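Local atomic coordinates of polymerase X (Deinococcus radiodurans, PDB entry 2W9M), a protein that probably extends DNA chains by adding deoxyribonucleotides as a family X DNA polymerase, and carries a zinc-binding PHP domain. Residues 327-341 with 513-526. Sequence-based numbering, arbitrary orientation.
Sequences LRGMIHTHSTWSDGG and INTDAHVPGGLRDA. With ZN (zinc ion), chain D; ZN (zinc ion), chain C.
The zinc centre of the PHP domain closes here, where a water joins the C-terminal ends of the first and last strands of its seven-stranded parallel sheet, 329-333 and 511-514, as expected of a PHP barrel: it donates to Ile-331 O (2.7 Å) and accepts from Thr-515 N. Of three zinc ions, one takes NE2 of His-332 and His-334 and OD1 of Asp-516; Glu-401, which also serves the third, completes the set. Asp-339 straddles another with both carboxylate oxygens, while His-518 NE2 binds it at 2.1 Å and His-364 joins them; imidazole nitrogens and carboxylates suit zinc. The His-334 and His-518 rings, one a ligand of each of these ions, form an offset stack, planes 8° apart. Backbone bonds hold the loops together: His-334 N donates to Ala-517 O (2.7 Å), and Gly-341 N to His-518 O. Asn-514 lays its amide against Ile-331, OD1 3.2 Å from CG1, and its ND2 and His-332 ND1 both hydrogen-bond to Glu-487 OE1. A leucine in place of Asn-514 would probably cost Glu-487 one partner and leave its carboxylate freer to turn. With CG opposite the backbone N (chi1 -172°), His-332 brings NE2 to the metal, and its ND1 bond probably makes the imidazole a stronger donor.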
ATOM      1  N   LEU A 327       2.525   5.530  16.128  1.00 33.74           N
ATOM      2  CA  LEU A 327       1.253   4.930  15.760  1.00 33.54           C
ATOM      3  C   LEU A 327       0.779   3.965  16.841  1.00 32.49           C
ATOM      4  O   LEU A 327       1.007   2.761  16.757  1.00 35.02           O
ATOM      5  CB  LEU A 327       1.377   4.213  14.414  1.00 30.93           C
ATOM      6  CG  LEU A 327       1.184   5.028  13.128  1.00 32.18           C
ATOM      7  CD1 LEU A 327       1.666   6.465  13.264  1.00 24.96           C
ATOM      8  CD2 LEU A 327       1.876   4.327  11.970  1.00 29.00           C
ATOM      9  N   ARG A 328       0.122   4.504  17.859  1.00 34.17           N
ATOM     10  CA  ARG A 328      -0.400   3.680  18.942  1.00 33.12           C
ATOM     11  C   ARG A 328      -1.543   2.796  18.455  1.00 28.75           C
ATOM     12  O   ARG A 328      -1.607   1.612  18.781  1.00 32.53           O
ATOM     13  CB  ARG A 328      -0.869   4.556  20.105  1.00 35.87           C
ATOM     14  CG  ARG A 328       0.244   5.355  20.770  1.00 30.63           C
ATOM     15  CD  ARG A 328      -0.245   5.973  22.069  1.00 50.28           C
ATOM     16  NE  ARG A 328       0.771   6.794  22.724  1.00 68.23           N
ATOM     17  CZ  ARG A 328       0.547   7.541  23.802  1.00 94.42           C
ATOM     18  NH1 ARG A 328      -0.662   7.572  24.352  1.00 91.06           N
ATOM     19  NH2 ARG A 328       1.530   8.259  24.334  1.00 79.91           N
ATOM     20  N   GLY A 329      -2.442   3.374  17.669  1.00 25.45           N
ATOM     21  CA  GLY A 329      -3.593   2.644  17.176  1.00 23.72           C
ATOM     22  C   GLY A 329      -3.426   2.186  15.744  1.00 30.91           C
ATOM     23  O   GLY A 329      -3.199   3.004  14.850  1.00 25.73           O
ATOM     24  N   MET A 330      -3.534   0.879  15.527  1.00 25.51           N
ATOM     25  CA  MET A 330      -3.441   0.309  14.184  1.00 28.01           C
ATOM     26  C   MET A 330      -4.822  -0.044  13.641  1.00 29.70           C
ATOM     27  O   MET A 330      -5.282  -1.178  13.771  1.00 26.57           O
ATOM     28  CB  MET A 330      -2.535  -0.923  14.187  1.00 25.33           C
ATOM     29  CG  MET A 330      -1.080  -0.615  14.517  1.00 41.84           C
ATOM     30  SD  MET A 330      -0.117  -0.071  13.089  1.00 53.49           S
ATOM     31  CE  MET A 330      -0.844   1.533  12.753  1.00 34.05           C
ATOM     32  N   ILE A 331      -5.484   0.932  13.030  1.00 25.57           N
ATOM     33  CA  ILE A 331      -6.867   0.741  12.607  1.00 30.69           C
ATOM     34  C   ILE A 331      -6.986   0.384  11.130  1.00 35.08           C
ATOM     35  O   ILE A 331      -6.008   0.457  10.378  1.00 29.29           O
ATOM     36  CB  ILE A 331      -7.745   1.973  12.920  1.00 31.71           C
ATOM     37  CG1 ILE A 331      -7.330   3.166  12.056  1.00 25.04           C
ATOM     38  CG2 ILE A 331      -7.683   2.308  14.409  1.00 18.36           C
ATOM     39  CD1 ILE A 331      -8.207   4.395  12.250  1.00 22.83           C
ATOM     40  N   HIS A 332      -8.195  -0.003  10.736  1.00 24.58           N
ATOM     41  CA  HIS A 332      -8.471  -0.472   9.385  1.00 22.36           C
ATOM     42  C   HIS A 332      -7.615  -1.690   9.028  1.00 23.16           C
ATOM     43  O   HIS A 332      -6.738  -1.624   8.175  1.00 23.52           O
ATOM     44  CB  HIS A 332      -8.290   0.662   8.371  1.00 25.91           C
ATOM     45  CG  HIS A 332      -8.741   0.309   6.992  1.00 25.28           C
ATOM     46  ND1 HIS A 332      -8.429   1.075   5.885  1.00 25.40           N
ATOM     47  CD2 HIS A 332      -9.464  -0.735   6.530  1.00 28.32           C
ATOM     48  CE1 HIS A 332      -8.951   0.522   4.810  1.00 27.58           C
ATOM     49  NE2 HIS A 332      -9.587  -0.582   5.171  1.00 28.78           N
ATOM     50  N   THR A 333      -7.880  -2.801   9.705  1.00 27.68           N
ATOM     51  CA  THR A 333      -7.210  -4.062   9.425  1.00 20.69           C
ATOM     52  C   THR A 333      -8.267  -5.103   9.066  1.00 32.20           C
ATOM     53  O   THR A 333      -9.434  -4.950   9.425  1.00 31.02           O
ATOM     54  CB  THR A 333      -6.422  -4.554  10.642  1.00 21.12           C
ATOM     55  OG1 THR A 333      -7.327  -4.781  11.728  1.00 32.76           O
ATOM     56  CG2 THR A 333      -5.381  -3.525  11.065  1.00 26.80           C
ATOM     57  N   HIS A 334      -7.870  -6.153   8.354  1.00 29.42           N
ATOM     58  CA  HIS A 334      -8.817  -7.191   7.951  1.00 26.98           C
ATOM     59  C   HIS A 334      -8.486  -8.543   8.571  1.00 31.54           C
ATOM     60  O   HIS A 334      -7.327  -8.842   8.849  1.00 38.40           O
ATOM     61  CB  HIS A 334      -8.896  -7.299   6.426  1.00 23.19           C
ATOM     62  CG  HIS A 334      -9.472  -6.084   5.770  1.00 26.60           C
ATOM     63  ND1 HIS A 334     -10.775  -6.021   5.329  1.00 29.15           N
ATOM     64  CD2 HIS A 334      -8.921  -4.876   5.496  1.00 24.18           C
ATOM     65  CE1 HIS A 334     -11.005  -4.829   4.808  1.00 32.39           C
ATOM     66  NE2 HIS A 334      -9.895  -4.116   4.899  1.00 27.39           N
ATOM     67  N   SER A 335      -9.519  -9.349   8.790  1.00 22.94           N
ATOM     68  CA  SER A 335      -9.362 -10.650   9.423  1.00 25.87           C
ATOM     69  C   SER A 335      -9.993 -11.750   8.579  1.00 32.50           C
ATOM     70  O   SER A 335     -10.536 -11.500   7.502  1.00 28.47           O
ATOM     71  CB  SER A 335     -10.020 -10.649  10.803  1.00 32.43           C
ATOM     72  OG  SER A 335     -11.437 -10.684  10.690  1.00 25.02           O
ATOM     73  N   THR A 336      -9.932 -12.970   9.097  1.00 36.67           N
ATOM     74  CA  THR A 336     -10.554 -14.125   8.464  1.00 33.93           C
ATOM     75  C   THR A 336     -12.059 -13.947   8.223  1.00 34.56           C
ATOM     76  O   THR A 336     -12.613 -14.532   7.291  1.00 31.77           O
ATOM     77  CB  THR A 336     -10.278 -15.397   9.284  1.00 28.60           C
ATOM     78  OG1 THR A 336      -9.143 -16.073   8.726  1.00 34.56           O
ATOM     79  CG2 THR A 336     -11.478 -16.327   9.266  1.00 52.50           C
ATOM     80  N   TRP A 337     -12.710 -13.131   9.053  1.00 31.78           N
ATOM     81  CA  TRP A 337     -14.128 -12.814   8.875  1.00 29.65           C
ATOM     82  C   TRP A 337     -14.426 -12.268   7.479  1.00 34.04           C
ATOM     83  O   TRP A 337     -15.504 -12.490   6.929  1.00 29.45           O
ATOM     84  CB  TRP A 337     -14.589 -11.793   9.921  1.00 31.25           C
ATOM     85  CG  TRP A 337     -14.737 -12.360  11.287  1.00 32.39           C
ATOM     86  CD1 TRP A 337     -13.767 -12.469  12.242  1.00 33.70           C
ATOM     87  CD2 TRP A 337     -15.928 -12.900  11.862  1.00 28.14           C
ATOM     88  NE1 TRP A 337     -14.282 -13.044  13.377  1.00 29.56           N
ATOM     89  CE2 TRP A 337     -15.610 -13.323  13.167  1.00 32.37           C
ATOM     90  CE3 TRP A 337     -17.238 -13.070  11.399  1.00 36.28           C
ATOM     91  CZ2 TRP A 337     -16.549 -13.905  14.016  1.00 35.52           C
ATOM     92  CZ3 TRP A 337     -18.172 -13.651  12.243  1.00 40.84           C
ATOM     93  CH2 TRP A 337     -17.823 -14.060  13.536  1.00 37.77           C
ATOM     94  N   SER A 338     -13.467 -11.541   6.917  1.00 30.39           N
ATOM     95  CA  SER A 338     -13.633 -10.916   5.612  1.00 31.35           C
ATOM     96  C   SER A 338     -12.730 -11.607   4.587  1.00 38.77           C
ATOM     97  O   SER A 338     -12.881 -12.799   4.310  1.00 34.96           O
ATOM     98  CB  SER A 338     -13.283  -9.428   5.707  1.00 26.40           C
ATOM     99  OG  SER A 338     -13.911  -8.681   4.686  1.00 41.56           O
ATOM    100  N   ASP A 339     -11.782 -10.852   4.037  1.00 27.54           N
ATOM    101  CA  ASP A 339     -10.815 -11.405   3.104  1.00 25.55           C
ATOM    102  C   ASP A 339      -9.390 -11.349   3.655  1.00 20.39           C
ATOM    103  O   ASP A 339      -8.429 -11.300   2.897  1.00 25.46           O
ATOM    104  CB  ASP A 339     -10.905 -10.708   1.745  1.00 23.86           C
ATOM    105  CG  ASP A 339     -10.544  -9.234   1.813  1.00 32.08           C
ATOM    106  OD1 ASP A 339     -10.461  -8.686   2.933  1.00 33.58           O
ATOM    107  OD2 ASP A 339     -10.343  -8.618   0.741  1.00 32.16           O
ATOM    108  N   GLY A 340      -9.261 -11.366   4.977  1.00 21.31           N
ATOM    109  CA  GLY A 340      -7.958 -11.446   5.615  1.00 15.95           C
ATOM    110  C   GLY A 340      -7.493 -12.883   5.743  1.00 25.43           C
ATOM    111  O   GLY A 340      -8.226 -13.814   5.402  1.00 33.97           O
ATOM    112  N   GLY A 341      -6.275 -13.073   6.238  1.00 25.71           N
ATOM    113  CA  GLY A 341      -5.705 -14.406   6.345  1.00 30.43           C
ATOM    114  C   GLY A 341      -5.447 -14.866   7.769  1.00 35.69           C
ATOM    115  O   GLY A 341      -4.976 -15.981   7.995  1.00 37.79           O
ATOM    116  N   ILE A 513      -2.933   7.225   9.316  1.00 18.84           N
ATOM    117  CA  ILE A 513      -2.012   6.344   8.610  1.00 23.96           C
ATOM    118  C   ILE A 513      -2.383   4.893   8.887  1.00 20.28           C
ATOM    119  O   ILE A 513      -2.024   4.336   9.922  1.00 34.37           O
ATOM    120  CB  ILE A 513      -0.547   6.609   9.005  1.00 20.92           C
ATOM    121  CG1 ILE A 513      -0.213   8.091   8.834  1.00 23.14           C
ATOM    122  CG2 ILE A 513       0.399   5.774   8.158  1.00 21.75           C
ATOM    123  CD1 ILE A 513       1.170   8.469   9.340  1.00 21.23           C
ATOM    124  N   ASN A 514      -3.114   4.292   7.953  1.00 25.77           N
ATOM    125  CA  ASN A 514      -3.665   2.948   8.130  1.00 20.02           C
ATOM    126  C   ASN A 514      -3.045   1.937   7.170  1.00 29.76           C
ATOM    127  O   ASN A 514      -2.901   2.210   5.979  1.00 32.73           O
ATOM    128  CB  ASN A 514      -5.183   2.970   7.937  1.00 20.88           C
ATOM    129  CG  ASN A 514      -5.888   3.919   8.908  1.00 36.33           C
ATOM    130  OD1 ASN A 514      -5.296   4.387   9.885  1.00 25.29           O
ATOM    131  ND2 ASN A 514      -7.160   4.203   8.639  1.00 20.43           N
ATOM    132  N   THR A 515      -2.695   0.767   7.691  1.00 19.69           N
ATOM    133  CA  THR A 515      -2.000  -0.251   6.910  1.00 20.19           C
ATOM    134  C   THR A 515      -2.928  -1.030   5.971  1.00 26.19           C
ATOM    135  O   THR A 515      -2.489  -1.539   4.935  1.00 23.70           O
ATOM    136  CB  THR A 515      -1.295  -1.254   7.834  1.00 23.13           C
ATOM    137  OG1 THR A 515      -2.265  -1.873   8.692  1.00 24.29           O
ATOM    138  CG2 THR A 515      -0.256  -0.553   8.686  1.00 18.62           C
ATOM    139  N   ASP A 516      -4.204  -1.127   6.335  1.00 23.96           N
ATOM    140  CA  ASP A 516      -5.152  -1.943   5.584  1.00 19.33           C
ATOM    141  C   ASP A 516      -4.661  -3.387   5.514  1.00 18.93           C
ATOM    142  O   ASP A 516      -4.845  -4.070   4.505  1.00 24.48           O
ATOM    143  CB  ASP A 516      -5.349  -1.377   4.175  1.00 27.12           C
ATOM    144  CG  ASP A 516      -6.655  -1.824   3.543  1.00 25.58           C
ATOM    145  OD1 ASP A 516      -7.344  -2.671   4.144  1.00 29.02           O
ATOM    146  OD2 ASP A 516      -6.995  -1.331   2.445  1.00 33.35           O
ATOM    147  N   ALA A 517      -4.034  -3.845   6.594  1.00 21.41           N
ATOM    148  CA  ALA A 517      -3.447  -5.185   6.649  1.00 26.94           C
ATOM    149  C   ALA A 517      -4.462  -6.313   6.448  1.00 23.91           C
ATOM    150  O   ALA A 517      -5.477  -6.381   7.139  1.00 27.14           O
ATOM    151  CB  ALA A 517      -2.701  -5.379   7.968  1.00 18.23           C
ATOM    152  N   HIS A 518      -4.176  -7.199   5.501  1.00 22.58           N
ATOM    153  CA  HIS A 518      -4.994  -8.389   5.297  1.00 35.34           C
ATOM    154  C   HIS A 518      -4.306  -9.622   5.879  1.00 20.60           C
ATOM    155  O   HIS A 518      -4.799 -10.741   5.770  1.00 25.99           O
ATOM    156  CB  HIS A 518      -5.281  -8.579   3.811  1.00 26.23           C
ATOM    157  CG  HIS A 518      -6.319  -7.642   3.281  1.00 23.23           C
ATOM    158  ND1 HIS A 518      -6.069  -6.305   3.068  1.00 29.99           N
ATOM    159  CD2 HIS A 518      -7.611  -7.845   2.938  1.00 21.63           C
ATOM    160  CE1 HIS A 518      -7.163  -5.724   2.607  1.00 28.14           C
ATOM    161  NE2 HIS A 518      -8.114  -6.637   2.522  1.00 30.74           N
ATOM    162  N   VAL A 519      -3.172  -9.381   6.520  1.00 30.55           N
ATOM    163  CA  VAL A 519      -2.297 -10.423   7.022  1.00 25.78           C
ATOM    164  C   VAL A 519      -1.433  -9.778   8.106  1.00 29.17           C
ATOM    165  O   VAL A 519      -1.173  -8.582   8.049  1.00 23.00           O
ATOM    166  CB  VAL A 519      -1.432 -10.986   5.868  1.00 32.26           C
ATOM    167  CG1 VAL A 519       0.037 -11.082   6.260  1.00 32.03           C
ATOM    168  CG2 VAL A 519      -1.982 -12.323   5.392  1.00 23.79           C
ATOM    169  N   PRO A 520      -1.008 -10.557   9.113  1.00 30.95           N
ATOM    170  CA  PRO A 520      -0.260  -9.977  10.239  1.00 33.36           C
ATOM    171  C   PRO A 520       0.973  -9.180   9.792  1.00 29.40           C
ATOM    172  O   PRO A 520       1.256  -8.112  10.336  1.00 32.50           O
ATOM    173  CB  PRO A 520       0.163 -11.207  11.052  1.00 31.19           C
ATOM    174  CG  PRO A 520      -0.806 -12.261  10.678  1.00 24.24           C
ATOM    175  CD  PRO A 520      -1.175 -12.013   9.251  1.00 22.72           C
ATOM    176  N   GLY A 521       1.697  -9.694   8.807  1.00 28.49           N
ATOM    177  CA  GLY A 521       2.871  -9.009   8.303  1.00 26.03           C
ATOM    178  C   GLY A 521       2.513  -7.700   7.632  1.00 35.78           C
ATOM    179  O   GLY A 521       3.369  -6.840   7.435  1.00 40.26           O
ATOM    180  N   GLY A 522       1.241  -7.549   7.278  1.00 24.27           N
ATOM    181  CA  GLY A 522       0.756  -6.340   6.638  1.00 22.79           C
ATOM    182  C   GLY A 522       0.841  -5.131   7.551  1.00 32.68           C
ATOM    183  O   GLY A 522       0.810  -3.989   7.091  1.00 31.14           O
ATOM    184  N   LEU A 523       0.954  -5.384   8.851  1.00 24.67           N
ATOM    185  CA  LEU A 523       1.043  -4.313   9.840  1.00 30.51           C
ATOM    186  C   LEU A 523       2.390  -3.604   9.763  1.00 23.27           C
ATOM    187  O   LEU A 523       2.540  -2.485  10.252  1.00 39.01           O
ATOM    188  CB  LEU A 523       0.813  -4.863  11.251  1.00 26.13           C
ATOM    189  CG  LEU A 523      -0.574  -5.461  11.521  1.00 28.32           C
ATOM    190  CD1 LEU A 523      -0.585  -6.253  12.818  1.00 28.49           C
ATOM    191  CD2 LEU A 523      -1.642  -4.375  11.544  1.00 28.41           C
ATOM    192  N   ARG A 524       3.366  -4.256   9.140  1.00 29.43           N
ATOM    193  CA  ARG A 524       4.689  -3.663   8.961  1.00 35.09           C
ATOM    194  C   ARG A 524       4.721  -2.714   7.759  1.00 31.02           C
ATOM    195  O   ARG A 524       5.762  -2.144   7.439  1.00 32.63           O
ATOM    196  CB  ARG A 524       5.767  -4.744   8.804  1.00 28.22           C
ATOM    197  CG  ARG A 524       5.654  -5.905   9.776  1.00 35.09           C
ATOM    198  CD  ARG A 524       6.975  -6.648   9.912  1.00 41.83           C
ATOM    199  NE  ARG A 524       7.709  -6.245  11.111  1.00 81.66           N
ATOM    200  CZ  ARG A 524       8.526  -5.196  11.187  1.00 89.11           C
ATOM    201  NH1 ARG A 524       8.726  -4.424  10.127  1.00 79.47           N
ATOM    202  NH2 ARG A 524       9.143  -4.917  12.329  1.00 72.76           N
ATOM    203  N   ASP A 525       3.581  -2.554   7.095  1.00 28.12           N
ATOM    204  CA  ASP A 525       3.481  -1.624   5.977  1.00 29.01           C
ATOM    205  C   ASP A 525       3.403  -0.186   6.477  1.00 27.66           C
ATOM    206  O   ASP A 525       3.645   0.753   5.721  1.00 24.51           O
ATOM    207  CB  ASP A 525       2.269  -1.950   5.101  1.00 24.41           C
ATOM    208  CG  ASP A 525       2.489  -3.176   4.232  1.00 44.81           C
ATOM    209  OD1 ASP A 525       1.563  -3.552   3.483  1.00 44.44           O
ATOM    210  OD2 ASP A 525       3.591  -3.767   4.301  1.00 45.91           O
ATOM    211  N   ALA A 526       3.063  -0.022   7.753  1.00 25.38           N
ATOM    212  CA  ALA A 526       2.944   1.302   8.359  1.00 23.40           C
ATOM    213  C   ALA A 526       4.124   2.187   7.974  1.00 26.66           C
ATOM    214  O   ALA A 526       3.976   3.387   7.754  1.00 28.29           O
ATOM    215  CB  ALA A 526       2.849   1.181   9.859  1.00 18.68           C
TER
HETATM  216 ZN    ZN D1566      -9.646  -2.230   3.617  1.00 24.88          ZN
HETATM  217 ZN    ZN C1565      -9.999  -6.532   1.616  1.00 34.74          ZN
HETATM  218  O   HOH W   1      -3.416  -0.098  10.446  1.00 24.81           O